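Local structure of alpha,alpha-trehalose-phosphate synthase (UDP-forming) (Burkholderia multivorans, 5UOF) at residues G56-A61 with G76-D81; M121-L126 with L144-A149; D134-H139 with V155-G160; I165-P170 with Q201-Y206. The protein is a glycosyltransferase of family 20, built on the GT-B fold of two Rossmann-like domains. All blocks are in the same frame, centred on the assembly; numbering follows the deposited sequence.

Contact 1: G56-A61 with G76-D81; sequences GTPDAA and GLTRRD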
loop_
_atom_site.group_PDB
_atom_site.type_symbol
_atom_site.label_atom_id
_atom_site.label_comp_id
_atom_site.label_asym_id
_atom_site.label_seq_id
_atom_site.Cartn_x
_atom_site.Cartn_y
_atom_site.Cartn_z
ATOM N N GLY A 56 -3.992 33.864 20.985
ATOM C CA GLY A 56 -3.165 34.733 20.160
ATOM C C GLY A 56 -1.690 34.378 20.228
ATOM O O GLY A 56 -1.026 34.214 19.200
ATOM N N THR A 57 -1.160 34.272 21.438
ATOM C CA THR A 57 0.207 33.865 21.711
ATOM C C THR A 57 0.189 32.575 22.518
ATOM O O THR A 57 -0.805 32.273 23.191
ATOM C CB THR A 57 0.963 34.957 22.488
ATOM O OG1 THR A 57 0.214 35.322 23.652
ATOM C CG2 THR A 57 1.171 36.186 21.614
ATOM N N PRO A 58 1.259 31.779 22.461
ATOM C CA PRO A 58 1.278 30.518 23.214
ATOM C C PRO A 58 0.987 30.728 24.694
ATOM O O PRO A 58 1.423 31.712 25.299
ATOM C CB PRO A 58 2.704 30.003 22.994
ATOM C CG PRO A 58 3.098 30.575 21.679
ATOM C CD PRO A 58 2.438 31.920 21.587
ATOM N N ASP A 59 0.220 29.801 25.271
ATOM C CA ASP A 59 0.023 29.802 26.716
ATOM C C ASP A 59 1.361 29.610 27.417
ATOM O O ASP A 59 2.161 28.753 27.031
ATOM C CB ASP A 59 -0.949 28.693 27.139
ATOM C CG ASP A 59 -2.406 29.081 26.964
ATOM O OD1 ASP A 59 -2.706 30.291 26.909
ATOM O OD2 ASP A 59 -3.258 28.170 26.895
ATOM N N ALA A 60 1.606 30.419 28.450
ATOM C CA ALA A 60 2.844 30.275 29.210
ATOM C C ALA A 60 2.925 28.904 29.872
ATOM O O ALA A 60 3.962 28.235 29.814
ATOM C CB ALA A 60 2.950 31.386 30.253
ATOM N N ALA A 61 1.832 28.465 30.486
ATOM C CA ALA A 61 1.769 27.220 31.233
ATOM C C ALA A 61 0.342 26.705 31.155
ATOM O O ALA A 61 -0.588 27.485 30.924
ATOM C CB ALA A 61 2.190 27.426 32.696
ATOM N N GLY A 76 -4.355 26.268 25.332
ATOM C CA GLY A 76 -4.805 26.625 24.008
ATOM C C GLY A 76 -3.690 26.424 23.003
ATOM O O GLY A 76 -2.548 26.137 23.359
ATOM N N LEU A 77 -4.038 26.557 21.727
ATOM C CA LEU A 77 -3.077 26.515 20.634
ATOM C C LEU A 77 -3.173 27.811 19.841
ATOM O O LEU A 77 -4.269 28.350 19.657
ATOM C CB LEU A 77 -3.348 25.320 19.716
ATOM C CG LEU A 77 -3.202 23.917 20.310
ATOM C CD1 LEU A 77 -3.804 22.870 19.370
ATOM C CD2 LEU A 77 -1.731 23.622 20.593
ATOM N N THR A 78 -2.032 28.333 19.390
ATOM C CA THR A 78 -2.109 29.415 18.418
ATOM C C THR A 78 -2.615 28.861 17.087
ATOM O O THR A 78 -2.695 27.651 16.887
ATOM C CB THR A 78 -0.752 30.090 18.216
ATOM O OG1 THR A 78 0.173 29.153 17.646
ATOM C CG2 THR A 78 -0.205 30.630 19.536
ATOM N N ARG A 79 -2.971 29.765 16.169
ATOM C CA ARG A 79 -3.359 29.319 14.834
ATOM C C ARG A 79 -2.213 28.578 14.159
ATOM O O ARG A 79 -2.429 27.557 13.496
ATOM C CB ARG A 79 -3.810 30.507 13.982
ATOM C CG ARG A 79 -4.091 30.152 12.520
ATOM C CD ARG A 79 -5.245 29.172 12.389
ATOM N NE ARG A 79 -6.475 29.720 12.951
ATOM C CZ ARG A 79 -7.589 29.023 13.148
ATOM N NH1 ARG A 79 -7.642 27.736 12.831
ATOM N NH2 ARG A 79 -8.655 29.618 13.668
ATOM N N ARG A 80 -0.983 29.064 14.337
ATOM C CA ARG A 80 0.168 28.385 13.752
ATOM C C ARG A 80 0.358 27.003 14.358
ATOM O O ARG A 80 0.640 26.040 13.638
ATOM C CB ARG A 80 1.428 29.223 13.940
ATOM C CG ARG A 80 2.719 28.501 13.582
ATOM C CD ARG A 80 3.898 29.468 13.585
ATOM N NE ARG A 80 5.148 28.834 13.168
ATOM C CZ ARG A 80 6.171 28.585 13.982
ATOM N NH1 ARG A 80 6.102 28.920 15.267
ATOM N NH2 ARG A 80 7.268 28.005 13.507
ATOM N N ASP A 81 0.216 26.888 15.682
ATOM C CA ASP A 81 0.322 25.580 16.323
ATOM C C ASP A 81 -0.812 24.657 15.887
ATOM O O ASP A 81 -0.584 23.475 15.602
ATOM C CB ASP A 81 0.328 25.734 17.845
ATOM C CG ASP A 81 1.611 26.361 18.368
ATOM O OD1 ASP A 81 2.593 26.452 17.598
ATOM O OD2 ASP A 81 1.634 26.759 19.549
HETATM O O HOH W 1 -0.244 27.378 24.004
#
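D59 and G76 make the direct polar link between the loop 56-61 and G76 of strand 70-77. D59 OD2 accepts from G76 N at 2.7 Å, close to straight; the amide meets the anti side of the oxygen, 33° out of the carboxylate plane. CG of D59 stands beside its own backbone N (chi1 -82°), which turns the carboxylate to the G76 amide. A water closes a second path between the same residues, accepting from D59 N at 2.8 Å and donating to G76 O at 2.7 Å.

The apolar part is small and rests on one methyl. T78 CG2 lies 3.5 Å from P58 N and 3.6 Å from P58 CD, and also touches T57 C and G56 O.

T78 is also the N-cap of helix 79-86: with its hydroxyl between backbone N and carbonyl carbon (chi1 64°), OG1 accepts from D81 N at 3.0 Å. D81 in turn forms a salt bridge with R117 of helix 109-127.

T78 thus divides its work, oxygen to the helix and methyl to the loop. The loop itself is held to G76 by a carboxylate acceptor and a water-mediated bond, with little apolar burial.

Contact 2: M121-L126 with L144-A149; sequences MLAKQL and LPFAHA. With EDO (1,2-ethanediol), chain I.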
loop_
_atom_site.group_PDB
_atom_site.type_symbol
_atom_site.label_atom_id
_atom_site.label_comp_id
_atom_site.label_asym_id
_atom_site.label_seq_id
_atom_site.Cartn_x
_atom_site.Cartn_y
_atom_site.Cartn_z
ATOM N N MET A 121 7.069 21.315 21.703
ATOM C CA MET A 121 6.451 22.382 22.488
ATOM C C MET A 121 5.532 21.809 23.567
ATOM O O MET A 121 5.614 22.188 24.743
ATOM C CB MET A 121 5.681 23.322 21.556
ATOM C CG MET A 121 5.049 24.542 22.231
ATOM S SD MET A 121 3.387 24.216 22.898
ATOM C CE MET A 121 2.476 23.912 21.380
ATOM N N LEU A 122 4.651 20.889 23.183
ATOM C CA LEU A 122 3.706 20.328 24.142
ATOM C C LEU A 122 4.417 19.485 25.192
ATOM O O LEU A 122 4.019 19.483 26.364
ATOM C CB LEU A 122 2.654 19.507 23.405
ATOM C CG LEU A 122 1.701 20.315 22.525
ATOM C CD1 LEU A 122 0.912 19.383 21.619
ATOM C CD2 LEU A 122 0.765 21.153 23.405
ATOM N N ALA A 123 5.475 18.773 24.800
ATOM C CA ALA A 123 6.210 17.964 25.766
ATOM C C ALA A 123 6.841 18.836 26.833
ATOM O O ALA A 123 6.829 18.489 28.019
ATOM C CB ALA A 123 7.288 17.140 25.080
ATOM N N LYS A 124 7.407 19.973 26.429
ATOM C CA LYS A 124 7.996 20.850 27.434
ATOM C C LYS A 124 6.938 21.377 28.393
ATOM O O LYS A 124 7.219 21.550 29.585
ATOM C CB LYS A 124 8.744 22.003 26.778
ATOM C CG LYS A 124 9.610 22.763 27.789
ATOM C CD LYS A 124 10.489 23.803 27.135
ATOM C CE LYS A 124 11.358 24.483 28.180
ATOM N NZ LYS A 124 12.133 23.476 28.955
ATOM N N GLN A 125 5.721 21.627 27.904
ATOM C CA GLN A 125 4.642 22.048 28.800
ATOM C C GLN A 125 4.305 20.960 29.812
ATOM O O GLN A 125 4.105 21.247 31.000
ATOM C CB GLN A 125 3.400 22.434 27.997
ATOM C CG GLN A 125 3.545 23.716 27.189
ATOM C CD GLN A 125 3.690 24.936 28.067
ATOM O OE1 GLN A 125 2.885 25.161 28.969
ATOM N NE2 GLN A 125 4.728 25.725 27.820
ATOM N N LEU A 126 4.250 19.701 29.363
ATOM C CA LEU A 126 3.908 18.606 30.267
ATOM C C LEU A 126 5.014 18.347 31.288
ATOM O O LEU A 126 4.730 18.043 32.454
ATOM C CB LEU A 126 3.621 17.337 29.470
ATOM C CG LEU A 126 3.322 16.119 30.346
ATOM C CD1 LEU A 126 2.060 16.359 31.166
ATOM C CD2 LEU A 126 3.203 14.869 29.521
ATOM N N LEU A 144 2.840 10.961 17.969
ATOM C CA LEU A 144 3.878 9.937 17.875
ATOM C C LEU A 144 5.251 10.374 18.396
ATOM O O LEU A 144 5.867 9.602 19.150
ATOM C CB LEU A 144 3.917 9.452 16.420
ATOM C CG LEU A 144 4.704 8.180 16.156
ATOM C CD1 LEU A 144 4.057 7.448 15.014
ATOM C CD2 LEU A 144 6.141 8.547 15.822
ATOM N N PRO A 145 5.782 11.559 18.077
ATOM C CA PRO A 145 7.112 11.933 18.584
ATOM C C PRO A 145 7.141 12.361 20.047
ATOM O O PRO A 145 8.192 12.809 20.521
ATOM C CB PRO A 145 7.515 13.114 17.680
ATOM C CG PRO A 145 6.501 13.177 16.582
ATOM C CD PRO A 145 5.258 12.576 17.150
ATOM N N PHE A 146 6.040 12.218 20.786
ATOM C CA PHE A 146 5.936 12.868 22.094
ATOM C C PHE A 146 6.922 12.277 23.104
ATOM O O PHE A 146 7.576 13.023 23.844
ATOM C CB PHE A 146 4.498 12.763 22.604
ATOM C CG PHE A 146 4.177 13.720 23.731
ATOM C CD1 PHE A 146 3.816 15.036 23.466
ATOM C CD2 PHE A 146 4.199 13.289 25.046
ATOM C CE1 PHE A 146 3.500 15.910 24.500
ATOM C CE2 PHE A 146 3.880 14.153 26.079
ATOM C CZ PHE A 146 3.529 15.463 25.806
ATOM N N ALA A 147 7.024 10.941 23.178
ATOM C CA ALA A 147 7.978 10.329 24.105
ATOM C C ALA A 147 9.406 10.733 23.790
ATOM O O ALA A 147 10.192 10.998 24.703
ATOM C CB ALA A 147 7.877 8.809 24.083
ATOM N N HIS A 148 9.772 10.762 22.509
ATOM C CA HIS A 148 11.139 11.131 22.162
ATOM C C HIS A 148 11.455 12.538 22.654
ATOM O O HIS A 148 12.536 12.786 23.201
ATOM C CB HIS A 148 11.345 11.004 20.647
ATOM C CG HIS A 148 12.758 11.247 20.222
ATOM N ND1 HIS A 148 13.210 12.486 19.821
ATOM C CD2 HIS A 148 13.831 10.424 20.189
ATOM C CE1 HIS A 148 14.495 12.408 19.530
ATOM N NE2 HIS A 148 14.898 11.169 19.749
ATOM N N ALA A 149 10.501 13.458 22.514
ATOM C CA ALA A 149 10.700 14.815 23.010
ATOM C C ALA A 149 10.843 14.826 24.529
ATOM O O ALA A 149 11.684 15.550 25.075
ATOM C CB ALA A 149 9.544 15.705 22.561
HETATM C C1 EDO I . 9.732 15.696 18.768
HETATM O O1 EDO I . 10.155 17.009 18.406
HETATM C C2 EDO I . 10.915 14.747 18.704
HETATM O O2 EDO I . 11.806 14.979 19.801
#
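F146 and A149 of helix 146-152 pack against A123, L122 and L126 of helix 109-127, two helices lying next to each other on one side of the N-terminal Rossmann-like sheet of the GT-B fold. The F146 ring does most of the work. With CG anti to the backbone N (chi1 -163°), the ring reaches out from its own helix and lies against the other. A123 CB sits over one face, 4.3 Å from the ring centroid and 21° off the normal, a CH-pi contact displaced toward the rim. The ring rim comes nearer still to the backbone, F146 CE1 lying 3.5 Å from A123 N.

Two leucines meet the ring at its edge, near its plane. L122 CB is 3.9 Å from CE1 of F146, and L126 CD2 is 3.6 Å from CE2 of F146, its side chain crossing that of F146 at about a right angle. L126 and F146 both also touch V15 of strand 12-16, which places the pair between the helices and the sheet. Above the ring the helices come together on small side chains, with A123 CB and A149 CB 3.7 Å apart.

At the margin lies a 1,2-ethanediol, probably from the crystallisation liquor and also bonded to L116 O. Its O2 lies in the plane of the H148 ring, at its edge, 2.9 Å from H148 ND1 in a nearly straight hydrogen bond.

Contact 3: D134-H139 with V155-G160; sequences DLIWVH and VKNPIG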
loop_
_atom_site.group_PDB
_atom_site.type_symbol
_atom_site.label_atom_id
_atom_site.label_comp_id
_atom_site.label_asym_id
_atom_site.label_seq_id
_atom_site.Cartn_x
_atom_site.Cartn_y
_atom_site.Cartn_z
ATOM N N ASP A 134 5.246 9.019 37.751
ATOM C CA ASP A 134 4.068 9.106 36.899
ATOM C C ASP A 134 4.154 8.104 35.756
ATOM O O ASP A 134 5.220 7.897 35.164
ATOM C CB ASP A 134 3.916 10.515 36.327
ATOM C CG ASP A 134 3.462 11.534 37.361
ATOM O OD1 ASP A 134 2.942 11.131 38.428
ATOM O OD2 ASP A 134 3.616 12.744 37.082
ATOM N N LEU A 135 3.021 7.485 35.446
ATOM C CA LEU A 135 2.881 6.657 34.253
ATOM C C LEU A 135 2.234 7.494 33.154
ATOM O O LEU A 135 1.136 8.029 33.348
ATOM C CB LEU A 135 2.039 5.420 34.563
ATOM C CG LEU A 135 2.459 4.641 35.809
ATOM C CD1 LEU A 135 1.432 3.565 36.148
ATOM C CD2 LEU A 135 3.835 4.023 35.630
ATOM N N ILE A 136 2.894 7.596 32.001
ATOM C CA ILE A 136 2.460 8.481 30.924
ATOM C C ILE A 136 1.926 7.635 29.779
ATOM O O ILE A 136 2.609 6.713 29.319
ATOM C CB ILE A 136 3.606 9.388 30.452
ATOM C CG1 ILE A 136 4.222 10.103 31.668
ATOM C CG2 ILE A 136 3.105 10.398 29.435
ATOM C CD1 ILE A 136 5.400 10.987 31.306
ATOM N N TRP A 137 0.724 7.973 29.302
ATOM C CA TRP A 137 0.042 7.231 28.237
ATOM C C TRP A 137 -0.348 8.200 27.125
ATOM O O TRP A 137 -1.280 8.995 27.291
ATOM C CB TRP A 137 -1.185 6.514 28.791
ATOM C CG TRP A 137 -1.789 5.513 27.834
ATOM C CD1 TRP A 137 -1.352 5.203 26.578
ATOM C CD2 TRP A 137 -2.937 4.702 28.077
ATOM N NE1 TRP A 137 -2.159 4.240 26.021
ATOM C CE2 TRP A 137 -3.140 3.913 26.924
ATOM C CE3 TRP A 137 -3.813 4.557 29.164
ATOM C CZ2 TRP A 137 -4.184 3.002 26.823
ATOM C CZ3 TRP A 137 -4.860 3.644 29.053
ATOM C CH2 TRP A 137 -5.028 2.882 27.895
ATOM N N VAL A 138 0.357 8.115 25.984
ATOM C CA VAL A 138 0.185 9.003 24.833
ATOM C C VAL A 138 -0.685 8.319 23.785
ATOM O O VAL A 138 -0.476 7.142 23.462
ATOM C CB VAL A 138 1.554 9.380 24.237
ATOM C CG1 VAL A 138 1.387 10.331 23.050
ATOM C CG2 VAL A 138 2.454 9.987 25.317
ATOM N N HIS A 139 -1.630 9.064 23.207
ATOM C CA HIS A 139 -2.611 8.491 22.290
ATOM C C HIS A 139 -2.484 9.042 20.881
ATOM O O HIS A 139 -2.639 10.247 20.659
ATOM C CB HIS A 139 -4.025 8.706 22.818
ATOM C CG HIS A 139 -4.324 7.830 23.983
ATOM N ND1 HIS A 139 -4.939 6.602 23.841
ATOM C CD2 HIS A 139 -3.995 7.947 25.289
ATOM C CE1 HIS A 139 -5.018 6.022 25.025
ATOM N NE2 HIS A 139 -4.447 6.815 25.918
ATOM N N VAL A 155 13.182 13.027 30.807
ATOM C CA VAL A 155 12.086 12.284 31.419
ATOM C C VAL A 155 12.389 10.792 31.342
ATOM O O VAL A 155 12.536 10.226 30.252
ATOM C CB VAL A 155 10.750 12.613 30.734
ATOM C CG1 VAL A 155 9.620 11.742 31.282
ATOM C CG2 VAL A 155 10.423 14.087 30.915
ATOM N N LYS A 156 12.474 10.145 32.502
ATOM C CA LYS A 156 12.742 8.718 32.585
ATOM C C LYS A 156 11.505 7.903 32.936
ATOM O O LYS A 156 11.609 6.681 33.087
ATOM C CB LYS A 156 13.851 8.459 33.610
ATOM C CG LYS A 156 15.117 9.222 33.285
ATOM C CD LYS A 156 16.313 8.714 34.061
ATOM C CE LYS A 156 17.575 9.399 33.556
ATOM N NZ LYS A 156 17.603 9.424 32.060
ATOM N N ASN A 157 10.341 8.543 33.048
ATOM C CA ASN A 157 9.118 7.860 33.440
ATOM C C ASN A 157 8.781 6.725 32.474
ATOM O O ASN A 157 9.176 6.755 31.305
ATOM C CB ASN A 157 7.952 8.844 33.461
ATOM C CG ASN A 157 8.147 9.955 34.459
ATOM O OD1 ASN A 157 9.089 10.749 34.356
ATOM N ND2 ASN A 157 7.249 10.028 35.429
ATOM N N PRO A 158 8.021 5.727 32.926
ATOM C CA PRO A 158 7.391 4.811 31.969
ATOM C C PRO A 158 6.475 5.598 31.047
ATOM O O PRO A 158 5.641 6.382 31.504
ATOM C CB PRO A 158 6.598 3.848 32.863
ATOM C CG PRO A 158 7.224 3.988 34.236
ATOM C CD PRO A 158 7.633 5.420 34.314
ATOM N N ILE A 159 6.641 5.405 29.737
ATOM C CA ILE A 159 5.789 6.065 28.758
ATOM C C ILE A 159 5.269 5.010 27.802
ATOM O O ILE A 159 6.049 4.218 27.272
ATOM C CB ILE A 159 6.525 7.159 27.962
ATOM C CG1 ILE A 159 7.354 8.054 28.890
ATOM C CG2 ILE A 159 5.515 8.002 27.197
ATOM C CD1 ILE A 159 8.180 9.103 28.133
ATOM N N GLY A 160 3.962 5.010 27.576
ATOM C CA GLY A 160 3.350 4.109 26.620
ATOM C C GLY A 160 2.690 4.877 25.493
ATOM O O GLY A 160 2.241 6.012 25.668
#
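I136, V138 and I159 form the apolar centre of the parallel strands 135-139 and 159-162. The I136 and I159 side chains point the same way, CB of I136 4.0 Å from CG2 of I159. CG2 of V138, two residues on in the same strand, lies 4.1 Å from the same I159 methyl. In I159, CG2 is anti to the backbone N, the branch that faces the neighbouring strand. Helix 146-152, which links the strands in a beta-alpha-beta crossover, covers this face through F146, L150 and R151.

The other face carries W137, paired with G160, whose lack of a side chain leaves only backbone beside the indole edge. F457 of helix 450-472 stacks on W137, and H139 NE2 lies over the centre of its ring. Further along this face L135 CD2 touches P158 CG at 3.7 Å.

I136 uses both its N and its O toward 155-160: N donates to P158 O and O accepts from G160 N at 2.8 Å; L135 and W137 bond the other way, to strand 12-16. V138 N then meets G160 O at 2.8 Å.

At the polar edge N157 ND2 donates to D134 O at 3.0 Å, the oxygen in the N157 amide plane and the donor tilted 18° from the carbonyl plane. ND2 also donates to R131 O, while the D134 carboxylate pairs with R11 and accepts from R131 N. The N157 amide therefore extends the bonding ahead of the first bridge, I136 with I159, where P158 has no N-H, and ties both segments to the R131 loop leading into strand 135-139.

Contact 4: I165-P170 with Q201-Y206; sequences IPFPSP and QAFTDY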
loop_
_atom_site.group_PDB
_atom_site.type_symbol
_atom_site.label_atom_id
_atom_site.label_comp_id
_atom_site.label_asym_id
_atom_site.label_seq_id
_atom_site.Cartn_x
_atom_site.Cartn_y
_atom_site.Cartn_z
ATOM N N ILE A 165 -5.003 4.036 14.778
ATOM C CA ILE A 165 -5.168 3.774 13.348
ATOM C C ILE A 165 -4.274 2.592 12.976
ATOM O O ILE A 165 -3.503 2.120 13.824
ATOM C CB ILE A 165 -4.843 5.040 12.533
ATOM C CG1 ILE A 165 -3.378 5.441 12.709
ATOM C CG2 ILE A 165 -5.757 6.187 12.963
ATOM C CD1 ILE A 165 -2.947 6.499 11.717
ATOM N N PRO A 166 -4.363 2.052 11.759
ATOM C CA PRO A 166 -3.488 0.932 11.384
ATOM C C PRO A 166 -2.023 1.331 11.401
ATOM O O PRO A 166 -1.674 2.507 11.321
ATOM C CB PRO A 166 -3.939 0.590 9.954
ATOM C CG PRO A 166 -5.351 1.166 9.843
ATOM C CD PRO A 166 -5.244 2.447 10.648
ATOM N N PHE A 167 -1.152 0.329 11.533
ATOM C CA PHE A 167 0.264 0.562 11.260
ATOM C C PHE A 167 0.634 -0.207 10.005
ATOM O O PHE A 167 0.510 -1.442 9.981
ATOM C CB PHE A 167 1.166 0.155 12.425
ATOM C CG PHE A 167 2.554 0.696 12.296
ATOM C CD1 PHE A 167 2.821 2.004 12.655
ATOM C CD2 PHE A 167 3.583 -0.083 11.776
ATOM C CE1 PHE A 167 4.106 2.533 12.509
ATOM C CE2 PHE A 167 4.869 0.440 11.641
ATOM C CZ PHE A 167 5.127 1.743 12.018
ATOM N N PRO A 168 1.058 0.479 8.945
ATOM C CA PRO A 168 1.277 -0.195 7.666
ATOM C C PRO A 168 2.534 -1.052 7.659
ATOM O O PRO A 168 3.492 -0.811 8.396
ATOM C CB PRO A 168 1.395 0.968 6.677
ATOM C CG PRO A 168 2.007 2.077 7.499
ATOM C CD PRO A 168 1.447 1.902 8.902
ATOM N N SER A 169 2.509 -2.074 6.795
ATOM C CA SER A 169 3.680 -2.915 6.580
ATOM C C SER A 169 4.848 -2.078 6.037
ATOM O O SER A 169 4.646 -0.984 5.506
ATOM C CB SER A 169 3.329 -4.045 5.616
ATOM O OG SER A 169 2.859 -3.514 4.395
ATOM N N PRO A 170 6.089 -2.565 6.186
ATOM C CA PRO A 170 7.249 -1.696 5.882
ATOM C C PRO A 170 7.261 -1.158 4.461
ATOM O O PRO A 170 7.617 0.007 4.251
ATOM C CB PRO A 170 8.451 -2.611 6.155
ATOM C CG PRO A 170 7.948 -3.623 7.138
ATOM C CD PRO A 170 6.500 -3.837 6.810
ATOM N N GLN A 201 2.744 -6.788 14.111
ATOM C CA GLN A 201 3.710 -7.498 13.279
ATOM C C GLN A 201 4.325 -6.586 12.227
ATOM O O GLN A 201 5.501 -6.751 11.891
ATOM C CB GLN A 201 3.055 -8.700 12.600
ATOM C CG GLN A 201 4.062 -9.602 11.893
ATOM C CD GLN A 201 5.024 -10.280 12.861
ATOM O OE1 GLN A 201 4.599 -10.966 13.792
ATOM N NE2 GLN A 201 6.323 -10.102 12.639
ATOM N N ALA A 202 3.551 -5.635 11.686
ATOM C CA ALA A 202 4.108 -4.692 10.716
ATOM C C ALA A 202 5.244 -3.886 11.328
ATOM O O ALA A 202 6.291 -3.680 10.698
ATOM C CB ALA A 202 3.012 -3.756 10.200
ATOM N N PHE A 203 5.049 -3.410 12.560
ATOM C CA PHE A 203 6.098 -2.668 13.251
ATOM C C PHE A 203 7.301 -3.564 13.521
ATOM O O PHE A 203 8.449 -3.179 13.270
ATOM C CB PHE A 203 5.527 -2.091 14.547
ATOM C CG PHE A 203 6.511 -1.298 15.357
ATOM C CD1 PHE A 203 6.890 -0.023 14.960
ATOM C CD2 PHE A 203 7.038 -1.813 16.536
ATOM C CE1 PHE A 203 7.797 0.718 15.713
ATOM C CE2 PHE A 203 7.944 -1.074 17.296
ATOM C CZ PHE A 203 8.324 0.192 16.881
ATOM N N THR A 204 7.047 -4.775 14.025
ATOM C CA THR A 204 8.121 -5.725 14.293
ATOM C C THR A 204 8.888 -6.059 13.019
ATOM O O THR A 204 10.123 -6.135 13.030
ATOM C CB THR A 204 7.538 -6.992 14.929
ATOM O OG1 THR A 204 6.889 -6.638 16.156
ATOM C CG2 THR A 204 8.632 -7.987 15.237
ATOM N N ASP A 205 8.167 -6.254 11.911
ATOM C CA ASP A 205 8.811 -6.519 10.629
ATOM C C ASP A 205 9.772 -5.402 10.251
ATOM O O ASP A 205 10.879 -5.664 9.773
ATOM C CB ASP A 205 7.766 -6.682 9.525
ATOM C CG ASP A 205 7.106 -8.054 9.531
ATOM O OD1 ASP A 205 7.569 -8.953 10.262
ATOM O OD2 ASP A 205 6.115 -8.224 8.788
ATOM N N TYR A 206 9.353 -4.149 10.429
ATOM C CA TYR A 206 10.237 -3.033 10.111
ATOM C C TYR A 206 11.523 -3.125 10.919
ATOM O O TYR A 206 12.626 -3.025 10.369
ATOM C CB TYR A 206 9.529 -1.697 10.374
ATOM C CG TYR A 206 10.317 -0.481 9.895
ATOM C CD1 TYR A 206 11.342 0.063 10.665
ATOM C CD2 TYR A 206 10.017 0.134 8.682
ATOM C CE1 TYR A 206 12.051 1.170 10.227
ATOM C CE2 TYR A 206 10.731 1.240 8.239
ATOM C CZ TYR A 206 11.746 1.751 9.018
ATOM O OH TYR A 206 12.459 2.845 8.587
HETATM O O HOH W 2 6.247 -1.319 9.036
#
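F167 and F203 meet edge-to-face where the loop after strand 159-162 leans on helix 197-209, within the N-terminal Rossmann-like domain. The edge of F203 is directed at the face of F167, with centroids 5.6 Å apart and planes at 79°. Both rings leave their backbones with CG anti to N (chi1 -166° for F167), which carries F167 alongside the helix until its CE2 is 3.7 Å from F203 CA. P168 CD lies over one face of F167. F98 and M186 add further contacts round F167.

A202 approaches F167 quite differently: its methyl comes in at the ring edge, near the ring plane, and also fits against the loop backbone, where A202 CB is 3.4 Å from F167 O.

P170, the first residue of helix 170-173, points toward helix 197-209, its CG lying against D205 CB and the Y206 backbone. P170 CG lies 3.6 Å from Y206 N, and P170 CB lies 4.0 Å from Y206 CD2, oblique to the ring; Y206 OH is hydrogen-bonded to ND1 of H179.

The polar side of the helix reaches the second subunit. D205 OD1 accepts from Q201 NE2, which comes from above the carboxylate plane, while OD2 makes a salt bridge with R209 of the second subunit. Between loop and helix one water donates to both P168 O and A202 O, each 2.9 Å from the water oxygen.

In the fold
Contacts 2, 3 and 4 are buried, whereas contact 1 is partly exposed at the margin of the N-terminal domain. Contacts 1 and 3 both reach the same mixed sheet, but at different strands and with centres about 24 Å apart. Contacts 2 and 3 interlock along the chain and share helix 146-152: F146 of contact 2 lies on V138 of contact 3, so one is the helix layer over the other's strands. Contact 1 meets contact 2 at Q125, probably bonded to A60 O. Chemistry follows place: carboxylate and water at the surface loop, pure apolar packing between helices, backbone bonds within the sheet, and aromatic packing beside the subunit interface in contact 4.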